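Local coordinates for Lin2960 protein (Listeria innocua, PDB 3OOP) that is of unknown function but probably binds DNA and regulates transcription, at residues A[34-46]-A[70-82]. Residues are numbered along the deposited sequence; the frame is centred on the assembly and turned at random. Where two conformers were deposited one is given.
Sequences DVTPEQWSVLEGI and RIVDVLLRKELIV
V42 meets both I71 and L75 at the apolar centre: its CG2 lies 3.7 Å from I71 CG2, while its CG1 turns to L75 CD1. The isobutyl end of L75 is shared, since CD1 and CD2 both pack against L43 CG. Toward the strand, I81 CG2 touches both L43 CD2 and I46 CD1, 3.8 Å from each, the two methyls about a right angle apart as seen from it; L97 and L95 of strand 94-97 continue this apolar layer. The axes of helices 37-46 and 70-77 approach to 9.8 Å and cross at -82°, their closest CA pair being Q39 and I71. As in MarR proteins, helices 54-61 and 65-77 form the helix-turn-helix, the latter probably the recognition helix, and strands 81-84 and 94-97 the wing; helix 37-49 packs against 65-77. Toward the edge, the extended Q39 chain carries its amide to V74 and K78. N-cap T36 and Q39 form a capping box: T36 N donates to Q39 OE1, the return bond from Q39 N to T36 OG1 being weak. K78 NZ reaches OE1 from the opposite face at 3.0 Å, and these two donors place the oxygen; a water accepts from NE2 and K78 NZ. K78 NZ also salt-bridges D34 OD2, from above the carboxylate plane. At the other end R70 grips E38 end-on, NH1 to OE1 at 2.8 Å and 174°, NH2 to OE2 at 3.0 Å, planes 38° apart; I71 CD1 lies against E38 CB and CG.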
# COMPACT_ATOMS: atom_id res chain seq x y z
N ASP A 34 -17.57 13.78 22.21
CA ASP A 34 -16.72 14.87 22.69
C ASP A 34 -15.24 14.58 22.44
O ASP A 34 -14.46 15.47 22.11
CB ASP A 34 -16.98 15.15 24.18
CG ASP A 34 -16.02 16.18 24.76
OD1 ASP A 34 -16.20 17.38 24.47
OD2 ASP A 34 -15.09 15.79 25.50
N VAL A 35 -14.85 13.32 22.56
CA VAL A 35 -13.49 12.87 22.25
C VAL A 35 -13.21 12.89 20.73
O VAL A 35 -13.94 12.24 19.98
CB VAL A 35 -13.26 11.46 22.86
CG1 VAL A 35 -11.94 10.87 22.43
CG2 VAL A 35 -13.34 11.52 24.39
N THR A 36 -12.17 13.61 20.31
CA THR A 36 -11.72 13.68 18.89
C THR A 36 -10.91 12.45 18.43
O THR A 36 -10.40 11.71 19.27
CB THR A 36 -10.87 14.94 18.63
OG1 THR A 36 -9.58 14.79 19.24
CG2 THR A 36 -11.56 16.20 19.17
N PRO A 37 -10.77 12.22 17.10
CA PRO A 37 -10.01 11.07 16.59
C PRO A 37 -8.59 10.89 17.17
O PRO A 37 -8.23 9.77 17.55
CB PRO A 37 -9.90 11.34 15.08
CG PRO A 37 -11.06 12.17 14.77
CD PRO A 37 -11.47 12.93 16.01
N GLU A 38 -7.81 11.97 17.24
CA GLU A 38 -6.45 11.89 17.78
C GLU A 38 -6.45 11.63 19.29
O GLU A 38 -5.58 10.94 19.81
CB GLU A 38 -5.62 13.14 17.42
CG GLU A 38 -6.05 14.43 18.13
CD GLU A 38 -5.10 15.61 17.89
OE1 GLU A 38 -5.45 16.72 18.34
OE2 GLU A 38 -4.03 15.43 17.26
N GLN A 39 -7.45 12.18 19.99
CA GLN A 39 -7.63 11.93 21.41
C GLN A 39 -8.02 10.48 21.62
O GLN A 39 -7.60 9.85 22.59
CB GLN A 39 -8.69 12.87 22.00
CG GLN A 39 -8.21 14.31 22.14
CD GLN A 39 -9.36 15.29 22.31
OE1 GLN A 39 -10.50 14.90 22.53
NE2 GLN A 39 -9.05 16.58 22.19
N TRP A 40 -8.82 9.95 20.71
CA TRP A 40 -9.24 8.55 20.78
C TRP A 40 -8.05 7.62 20.60
O TRP A 40 -7.92 6.65 21.35
CB TRP A 40 -10.32 8.26 19.75
CG TRP A 40 -10.65 6.81 19.56
CD1 TRP A 40 -10.56 6.10 18.40
CD2 TRP A 40 -11.13 5.89 20.55
NE1 TRP A 40 -10.96 4.81 18.59
CE2 TRP A 40 -11.31 4.64 19.90
CE3 TRP A 40 -11.42 5.99 21.92
CZ2 TRP A 40 -11.77 3.50 20.58
CZ3 TRP A 40 -11.88 4.84 22.59
CH2 TRP A 40 -12.04 3.62 21.91
N SER A 41 -7.18 7.92 19.65
CA SER A 41 -5.99 7.10 19.43
C SER A 41 -5.20 6.94 20.72
O SER A 41 -4.80 5.83 21.08
CB SER A 41 -5.08 7.71 18.36
OG SER A 41 -5.76 7.72 17.12
N VAL A 42 -4.99 8.05 21.42
CA VAL A 42 -4.22 8.04 22.66
C VAL A 42 -5.00 7.32 23.77
O VAL A 42 -4.44 6.46 24.45
CB VAL A 42 -3.75 9.45 23.06
CG1 VAL A 42 -3.11 9.42 24.43
CG2 VAL A 42 -2.74 9.97 22.04
N LEU A 43 -6.28 7.66 23.94
CA LEU A 43 -7.13 7.02 24.94
C LEU A 43 -7.19 5.50 24.79
O LEU A 43 -7.02 4.78 25.78
CB LEU A 43 -8.56 7.55 24.86
CG LEU A 43 -9.09 8.61 25.81
CD1 LEU A 43 -10.58 8.80 25.52
CD2 LEU A 43 -8.86 8.26 27.29
N GLU A 44 -7.44 5.04 23.57
CA GLU A 44 -7.48 3.62 23.22
C GLU A 44 -6.16 2.93 23.60
O GLU A 44 -6.16 1.82 24.14
CB GLU A 44 -7.77 3.46 21.72
CG GLU A 44 -7.33 2.14 21.08
CD GLU A 44 -7.07 2.27 19.59
OE1 GLU A 44 -5.94 1.94 19.15
OE2 GLU A 44 -7.97 2.71 18.85
N GLY A 45 -5.05 3.59 23.28
CA GLY A 45 -3.72 3.06 23.60
C GLY A 45 -3.51 2.96 25.09
O GLY A 45 -2.95 1.99 25.58
N ILE A 46 -3.95 3.98 25.83
CA ILE A 46 -3.88 3.94 27.29
C ILE A 46 -4.73 2.81 27.85
O ILE A 46 -4.26 2.02 28.66
CB ILE A 46 -4.22 5.32 27.93
CG1 ILE A 46 -3.20 6.37 27.48
CG2 ILE A 46 -4.21 5.21 29.46
CD1 ILE A 46 -3.53 7.83 27.89
N ARG A 70 0.88 17.02 24.10
CA ARG A 70 -0.27 17.91 23.89
C ARG A 70 -1.60 17.20 24.14
O ARG A 70 -2.46 17.72 24.85
CB ARG A 70 -0.26 18.48 22.47
CG ARG A 70 -1.53 19.25 22.07
CD ARG A 70 -1.42 19.92 20.70
NE ARG A 70 -1.23 18.98 19.58
CZ ARG A 70 -2.20 18.27 19.00
NH1 ARG A 70 -3.46 18.34 19.44
NH2 ARG A 70 -1.90 17.46 18.00
N ILE A 71 -1.75 16.02 23.54
CA ILE A 71 -3.00 15.25 23.66
C ILE A 71 -3.22 14.76 25.10
O ILE A 71 -4.33 14.85 25.63
CB ILE A 71 -3.08 14.07 22.66
CG1 ILE A 71 -3.08 14.60 21.21
CG2 ILE A 71 -4.34 13.24 22.90
CD1 ILE A 71 -2.77 13.55 20.15
N VAL A 72 -2.15 14.26 25.73
CA VAL A 72 -2.20 13.86 27.14
C VAL A 72 -2.67 15.02 28.02
O VAL A 72 -3.51 14.85 28.91
CB VAL A 72 -0.86 13.27 27.62
CG1 VAL A 72 -0.81 13.14 29.14
CG2 VAL A 72 -0.65 11.91 26.98
N ASP A 73 -2.15 16.22 27.77
CA ASP A 73 -2.64 17.39 28.50
C ASP A 73 -4.15 17.64 28.34
O ASP A 73 -4.83 17.93 29.32
CB ASP A 73 -1.80 18.63 28.18
CG ASP A 73 -0.38 18.53 28.75
OD1 ASP A 73 -0.16 17.75 29.71
OD2 ASP A 73 0.53 19.23 28.23
N VAL A 74 -4.69 17.48 27.13
CA VAL A 74 -6.14 17.64 26.93
C VAL A 74 -6.92 16.56 27.68
O VAL A 74 -7.93 16.84 28.31
CB VAL A 74 -6.54 17.62 25.43
CG1 VAL A 74 -8.07 17.68 25.28
CG2 VAL A 74 -5.88 18.80 24.68
N LEU A 75 -6.42 15.32 27.63
CA LEU A 75 -7.11 14.20 28.30
C LEU A 75 -7.08 14.31 29.82
O LEU A 75 -8.04 13.91 30.49
CB LEU A 75 -6.54 12.86 27.83
CG LEU A 75 -6.73 12.48 26.36
CD1 LEU A 75 -6.01 11.16 26.06
CD2 LEU A 75 -8.21 12.39 25.98
N LEU A 76 -6.00 14.86 30.36
CA LEU A 76 -5.93 15.19 31.78
C LEU A 76 -6.94 16.27 32.16
O LEU A 76 -7.65 16.13 33.16
CB LEU A 76 -4.50 15.62 32.17
CG LEU A 76 -3.47 14.49 32.30
CD1 LEU A 76 -2.07 15.08 32.36
CD2 LEU A 76 -3.74 13.60 33.52
N ARG A 77 -7.03 17.32 31.34
CA ARG A 77 -7.98 18.40 31.59
C ARG A 77 -9.43 17.91 31.50
O ARG A 77 -10.28 18.36 32.26
CB ARG A 77 -7.72 19.57 30.65
CG ARG A 77 -8.14 20.91 31.22
CD ARG A 77 -7.45 22.06 30.51
NE ARG A 77 -7.70 22.06 29.07
CZ ARG A 77 -6.79 21.75 28.15
NH1 ARG A 77 -7.12 21.78 26.86
NH2 ARG A 77 -5.56 21.40 28.51
N LYS A 78 -9.69 16.98 30.58
CA LYS A 78 -11.02 16.36 30.44
C LYS A 78 -11.30 15.33 31.54
O LYS A 78 -12.39 14.75 31.58
CB LYS A 78 -11.20 15.71 29.06
CG LYS A 78 -11.23 16.71 27.89
CD LYS A 78 -11.57 16.05 26.56
CE LYS A 78 -11.91 17.11 25.51
NZ LYS A 78 -12.43 16.52 24.22
N GLU A 79 -10.32 15.11 32.42
CA GLU A 79 -10.41 14.17 33.55
C GLU A 79 -10.68 12.74 33.11
O GLU A 79 -11.39 11.99 33.79
CB GLU A 79 -11.47 14.63 34.56
CG GLU A 79 -11.47 16.14 34.79
CD GLU A 79 -12.42 16.56 35.89
OE1 GLU A 79 -13.55 16.97 35.58
OE2 GLU A 79 -12.03 16.48 37.07
N LEU A 80 -10.10 12.36 31.97
CA LEU A 80 -10.29 11.01 31.41
C LEU A 80 -9.12 10.11 31.77
O LEU A 80 -9.24 8.88 31.76
CB LEU A 80 -10.47 11.08 29.88
CG LEU A 80 -11.67 11.92 29.42
CD1 LEU A 80 -11.71 12.12 27.89
CD2 LEU A 80 -12.98 11.31 29.93
N ILE A 81 -7.99 10.71 32.11
CA ILE A 81 -6.81 9.94 32.48
C ILE A 81 -6.16 10.57 33.71
O ILE A 81 -6.47 11.70 34.09
CB ILE A 81 -5.77 9.82 31.32
CG1 ILE A 81 -5.20 11.21 30.95
CG2 ILE A 81 -6.41 9.10 30.10
CD1 ILE A 81 -4.02 11.16 29.96
N VAL A 82 -5.26 9.81 34.34
CA VAL A 82 -4.50 10.30 35.47
C VAL A 82 -3.03 10.01 35.20
O VAL A 82 -2.69 8.99 34.58
CB VAL A 82 -5.04 9.70 36.81
CG1 VAL A 82 -4.78 8.20 36.89
CG2 VAL A 82 -4.48 10.43 38.01
O HOH W 1 -10.97 18.73 22.49